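Local coordinates for protein putative phophotriesterase (Proteus mirabilis, PDB 3RHG) that probably hydrolyses ester bonds, as a member of the phosphotriesterase family of amidohydrolases, with two metal ions, zinc in this crystal, bound in each subunit, at residues T20-H25 against Q288-H293; S226-D231 against W249-M254. All blocks are in the same frame, centred on the assembly; numbering follows the deposited sequence.

Contact 1: residues T20-H25 against Q288-H293. With ZN (zinc ion), chain B.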
# COMPACT_ATOMS: atom_id res chain seq x y z
N THR A 20 -6.11 20.64 11.66
CA THR A 20 -4.88 20.45 12.43
C THR A 20 -4.41 19.00 12.30
O THR A 20 -5.21 18.06 12.40
CB THR A 20 -5.15 20.74 13.91
OG1 THR A 20 -5.49 22.12 14.06
CG2 THR A 20 -3.88 20.49 14.76
N LEU A 21 -3.10 18.83 12.14
CA LEU A 21 -2.47 17.49 12.15
C LEU A 21 -1.61 17.43 13.41
O LEU A 21 -0.61 18.14 13.53
CB LEU A 21 -1.59 17.31 10.92
CG LEU A 21 -2.32 17.26 9.58
CD1 LEU A 21 -1.29 17.25 8.41
CD2 LEU A 21 -3.22 16.03 9.54
N PRO A 22 -2.00 16.58 14.36
CA PRO A 22 -1.37 16.57 15.70
C PRO A 22 -0.10 15.75 15.84
O PRO A 22 0.53 15.78 16.91
CB PRO A 22 -2.48 15.99 16.60
CG PRO A 22 -3.22 15.04 15.67
CD PRO A 22 -3.22 15.74 14.31
N HIS A 23 0.27 14.99 14.82
CA HIS A 23 1.50 14.19 14.97
C HIS A 23 2.21 13.99 13.63
O HIS A 23 1.84 13.09 12.87
CB HIS A 23 1.25 12.82 15.62
CG HIS A 23 2.51 12.04 15.90
ND1 HIS A 23 2.94 11.73 17.18
CD2 HIS A 23 3.43 11.51 15.06
CE1 HIS A 23 4.07 11.04 17.11
NE2 HIS A 23 4.40 10.89 15.84
N GLU A 24 3.20 14.84 13.36
CA GLU A 24 3.96 14.78 12.10
C GLU A 24 5.42 15.05 12.43
O GLU A 24 5.73 15.45 13.54
CB GLU A 24 3.43 15.86 11.12
CG GLU A 24 1.95 15.77 10.85
CD GLU A 24 1.57 14.50 10.11
OE1 GLU A 24 2.46 13.83 9.50
OE2 GLU A 24 0.38 14.16 10.15
N HIS A 25 6.30 14.83 11.46
CA HIS A 25 7.67 15.30 11.59
C HIS A 25 8.02 16.14 10.39
O HIS A 25 8.04 15.63 9.28
CB HIS A 25 8.66 14.15 11.79
CG HIS A 25 8.29 13.30 12.97
ND1 HIS A 25 8.71 13.58 14.24
CD2 HIS A 25 7.45 12.24 13.07
CE1 HIS A 25 8.19 12.71 15.09
NE2 HIS A 25 7.43 11.88 14.40
N GLN A 288 -12.80 11.19 21.34
CA GLN A 288 -11.53 10.83 21.99
C GLN A 288 -10.51 10.35 20.98
O GLN A 288 -9.52 9.75 21.36
CB GLN A 288 -11.72 9.74 23.06
CG GLN A 288 -12.20 10.26 24.38
CD GLN A 288 -12.45 9.16 25.37
OE1 GLN A 288 -13.61 8.74 25.57
NE2 GLN A 288 -11.36 8.63 25.99
N ILE A 289 -10.73 10.64 19.70
CA ILE A 289 -9.87 10.13 18.65
C ILE A 289 -9.20 11.28 17.91
O ILE A 289 -9.85 12.28 17.61
CB ILE A 289 -10.69 9.32 17.62
CG1 ILE A 289 -11.28 8.07 18.29
CG2 ILE A 289 -9.82 8.94 16.41
CD1 ILE A 289 -12.30 7.35 17.42
N VAL A 290 -7.90 11.17 17.65
CA VAL A 290 -7.24 12.10 16.73
C VAL A 290 -6.52 11.32 15.63
O VAL A 290 -6.23 10.12 15.80
CB VAL A 290 -6.30 13.11 17.44
CG1 VAL A 290 -7.11 14.14 18.22
CG2 VAL A 290 -5.32 12.35 18.35
N LEU A 291 -6.23 12.01 14.52
CA LEU A 291 -5.76 11.38 13.27
C LEU A 291 -4.56 12.12 12.72
O LEU A 291 -4.53 13.35 12.75
CB LEU A 291 -6.85 11.50 12.20
CG LEU A 291 -8.23 10.98 12.57
CD1 LEU A 291 -9.23 11.24 11.44
CD2 LEU A 291 -8.24 9.51 12.96
N SER A 292 -3.56 11.40 12.21
CA SER A 292 -2.43 12.08 11.59
C SER A 292 -1.69 11.08 10.67
O SER A 292 -2.14 9.93 10.53
CB SER A 292 -1.50 12.68 12.67
OG SER A 292 -1.13 14.03 12.36
N HIS A 293 -0.60 11.53 10.03
CA HIS A 293 0.15 10.72 9.06
C HIS A 293 1.48 10.20 9.60
O HIS A 293 2.02 9.23 9.06
CB HIS A 293 0.52 11.58 7.83
CG HIS A 293 -0.63 12.29 7.19
ND1 HIS A 293 -1.04 13.54 7.59
CD2 HIS A 293 -1.43 11.94 6.14
CE1 HIS A 293 -2.06 13.94 6.82
NE2 HIS A 293 -2.31 12.98 5.94
ZN ZN B . 6.29 10.43 15.17
O HOH W 1 -6.11 15.51 12.10
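Leu21 and Ser292 bring the two backbones together, their CA atoms 5.4 Å apart, at the seam where the first and last strands of the (beta/alpha)8 barrel, 19-24 and 289-291, come side by side. Direct backbone hydrogen bonds between the two segments are absent: a water takes their place between Thr20 O and Leu291 O, and side chains do the rest. Ser292 is central. Its OG accepts from His23 N at 3.0 Å and donates to Glu24 OE2 at 2.7 Å, so one hydroxyl joins the chain turn at Pro22 and His23 to the carboxylate that follows it. Glu24 reaches across because its chain folds at chi2 (-66°), which carries OE2 to Ser292 and His293, just after strand 289-291. There OE2 takes three hydrogen bonds: the one from Ser292 OG, one from His293 N at 2.8 Å on the syn side, and one from His293 ND1 at 3.0 Å. The last arrives 44° out of the carboxylate plane, yet OE2 stays within 9° of the imidazole plane, which fixes the ring's rotation; His293 NE2 is bonded in turn to Val312 N of helix 311-322. Both methyls of Leu21 press on this ring, CD2 lying 3.6 Å from His293 CE1. Pro22 packs CG against Val290 CB. His23, in the turn, and His25, just after it, bind one zinc ion, which Glu166 and Asp294 also ligate, while Asn197 holds His23 ND1. The Ser292 bond to His23 N thus grips the backbone of a ligand whose NE2 sits 2.1 Å from the zinc ion.

Contact 2: residues S226-D231 against W249-M254. With ZN (zinc ion), chain C; BEZ (benzoic acid), chain D.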
# COMPACT_ATOMS: atom_id res chain seq x y z
N SER A 226 -2.29 11.72 24.93
CA SER A 226 -2.60 10.94 23.74
C SER A 226 -1.62 9.80 23.56
O SER A 226 -0.39 9.96 23.77
CB SER A 226 -2.62 11.82 22.48
OG SER A 226 -1.39 12.50 22.34
N LEU A 227 -2.17 8.65 23.18
CA LEU A 227 -1.34 7.48 22.90
C LEU A 227 -1.07 7.42 21.40
O LEU A 227 -1.96 7.12 20.62
CB LEU A 227 -1.97 6.18 23.43
CG LEU A 227 -2.27 6.16 24.93
CD1 LEU A 227 -2.83 4.78 25.37
CD2 LEU A 227 -0.98 6.50 25.71
N ALA A 228 0.15 7.73 20.98
CA ALA A 228 0.52 7.66 19.57
C ALA A 228 0.58 6.20 19.09
O ALA A 228 0.71 5.27 19.87
CB ALA A 228 1.89 8.33 19.32
N HIS A 229 0.51 6.04 17.78
CA HIS A 229 0.68 4.76 17.13
C HIS A 229 -0.33 3.73 17.66
O HIS A 229 0.00 2.57 17.92
CB HIS A 229 2.12 4.27 17.30
CG HIS A 229 3.15 5.33 17.08
ND1 HIS A 229 3.03 6.30 16.12
CD2 HIS A 229 4.33 5.56 17.70
CE1 HIS A 229 4.07 7.11 16.16
NE2 HIS A 229 4.89 6.68 17.11
N SER A 230 -1.57 4.17 17.82
CA SER A 230 -2.63 3.25 18.19
C SER A 230 -3.06 2.41 16.99
O SER A 230 -3.77 1.42 17.16
CB SER A 230 -3.83 4.04 18.74
OG SER A 230 -3.49 4.73 19.94
N ASP A 231 -2.64 2.80 15.78
CA ASP A 231 -3.15 2.16 14.56
C ASP A 231 -2.99 0.63 14.55
O ASP A 231 -3.92 -0.08 14.21
CB ASP A 231 -2.52 2.75 13.27
CG ASP A 231 -2.38 4.28 13.32
OD1 ASP A 231 -2.83 4.93 12.35
OD2 ASP A 231 -1.83 4.82 14.32
N TRP A 249 -6.76 10.05 24.94
CA TRP A 249 -6.99 10.09 23.51
C TRP A 249 -6.24 8.95 22.83
O TRP A 249 -5.08 8.67 23.18
CB TRP A 249 -6.47 11.40 22.93
CG TRP A 249 -7.16 12.63 23.42
CD1 TRP A 249 -6.92 13.29 24.59
CD2 TRP A 249 -8.20 13.36 22.75
NE1 TRP A 249 -7.74 14.40 24.69
CE2 TRP A 249 -8.51 14.48 23.56
CE3 TRP A 249 -8.84 13.22 21.52
CZ2 TRP A 249 -9.50 15.41 23.21
CZ3 TRP A 249 -9.84 14.15 21.16
CH2 TRP A 249 -10.13 15.25 22.00
N LEU A 250 -6.87 8.29 21.87
CA LEU A 250 -6.15 7.37 21.01
C LEU A 250 -5.83 8.10 19.72
O LEU A 250 -6.72 8.64 19.07
CB LEU A 250 -6.95 6.09 20.71
CG LEU A 250 -7.15 5.16 21.91
CD1 LEU A 250 -7.79 3.83 21.44
CD2 LEU A 250 -5.85 4.88 22.65
N GLU A 251 -4.56 8.08 19.33
CA GLU A 251 -4.13 8.75 18.12
C GLU A 251 -3.77 7.72 17.06
O GLU A 251 -2.90 6.85 17.27
CB GLU A 251 -2.92 9.63 18.42
CG GLU A 251 -2.32 10.32 17.21
CD GLU A 251 -1.21 11.24 17.64
OE1 GLU A 251 -0.01 10.83 17.69
OE2 GLU A 251 -1.54 12.39 17.99
N PHE A 252 -4.47 7.80 15.92
CA PHE A 252 -4.21 6.99 14.75
C PHE A 252 -3.39 7.87 13.86
O PHE A 252 -3.94 8.66 13.08
CB PHE A 252 -5.52 6.54 14.09
CG PHE A 252 -6.30 5.54 14.91
CD1 PHE A 252 -6.27 4.18 14.59
CD2 PHE A 252 -7.04 5.95 16.02
CE1 PHE A 252 -6.97 3.24 15.36
CE2 PHE A 252 -7.76 5.04 16.79
CZ PHE A 252 -7.74 3.68 16.46
N ASP A 253 -2.08 7.79 14.01
CA ASP A 253 -1.19 8.71 13.33
C ASP A 253 -0.37 8.04 12.22
O ASP A 253 0.61 8.62 11.75
CB ASP A 253 -0.25 9.38 14.36
CG ASP A 253 0.37 8.38 15.30
OD1 ASP A 253 0.69 7.28 14.83
OD2 ASP A 253 0.49 8.66 16.52
N MET A 254 -0.78 6.85 11.78
CA MET A 254 -0.03 6.14 10.73
C MET A 254 -0.90 6.01 9.49
O MET A 254 -0.75 5.09 8.69
CB MET A 254 0.43 4.77 11.23
CG MET A 254 1.32 4.90 12.45
SD MET A 254 1.52 3.36 13.40
CE MET A 254 2.44 2.36 12.24
ZN ZN C . 6.74 7.40 17.58
C BEZ D . 7.83 2.21 15.20
O1 BEZ D . 7.55 2.15 16.41
O2 BEZ D . 8.81 1.56 14.76
C1 BEZ D . 7.01 3.04 14.26
C2 BEZ D . 6.01 3.88 14.74
C3 BEZ D . 5.27 4.66 13.86
C4 BEZ D . 5.52 4.58 12.49
C5 BEZ D . 6.51 3.73 12.02
C6 BEZ D . 7.27 2.96 12.89
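The His229 imidazole is sandwiched between Ala228 CB, 3.8 Å above one face and over its centre, and the bound benzoic acid, whose C3 lies 3.5 Å above the opposite face; at its edge are Asp253 OD1 and the second zinc ion, bound by NE2. This site lies at the C-terminal ends of parallel strands 225-227 and 249-252, consecutive in the (beta/alpha)8 barrel and joined by a beta-alpha-beta crossover through helix 237-245. Glu166 and His199 ligate the same zinc ion. Asp253 bridges backbone and ring of His229: OD2 accepts from the backbone N at 2.9 Å, and OD1 from ND1 at 2.8 Å. With carboxylate and ring planes 70° apart, the second bond still meets OD1 on the syn side, which holds the imidazole in place for NE2 to bind zinc. Asp253 CG sits between its own backbone N and carbonyl carbon (chi1 47°), which turns both oxygens toward His229. Glu251 OE1 lies 2.5 Å from Asp253 OD2, so an acid proton is probably held between them. Met254 lines the same pocket, its bent chain setting CE 3.8 Å from benzoic acid C4. Strand pairing runs from Leu227 N to Trp249 O and from Glu251 N to Leu227 O. That carbonyl also receives Ser230 OG, from the other face of its plane. Farther along, Ser230 N donates to Glu251 O, and the Asp231 carboxylate reaches the loop after strand 249-252, OD1 accepting from Met254 N at 2.9 Å.

In the fold
From the N terminus the chain enters the barrel by strand 19-24, makes its metal-binding turn, and runs through the successive strands before residues 226-231. Helix 237-245 then returns it to 249-254, closing the short loop of contact 2. After helix 270-282 it reaches 288-293, where contact 1 closes a much longer loop, of 262 intervening residues, that contains contact 2 entirely. The two contacts, with centres about 8 Å apart, meet through neighbouring strands 249-252 and 289-291: Val290 O lies 2.9 Å from Phe252 N, a probable hydrogen bond. Contact 1 seals the barrel and gives two histidine ligands to one zinc ion; contact 2 joins the sixth and seventh strands and gives one to the other.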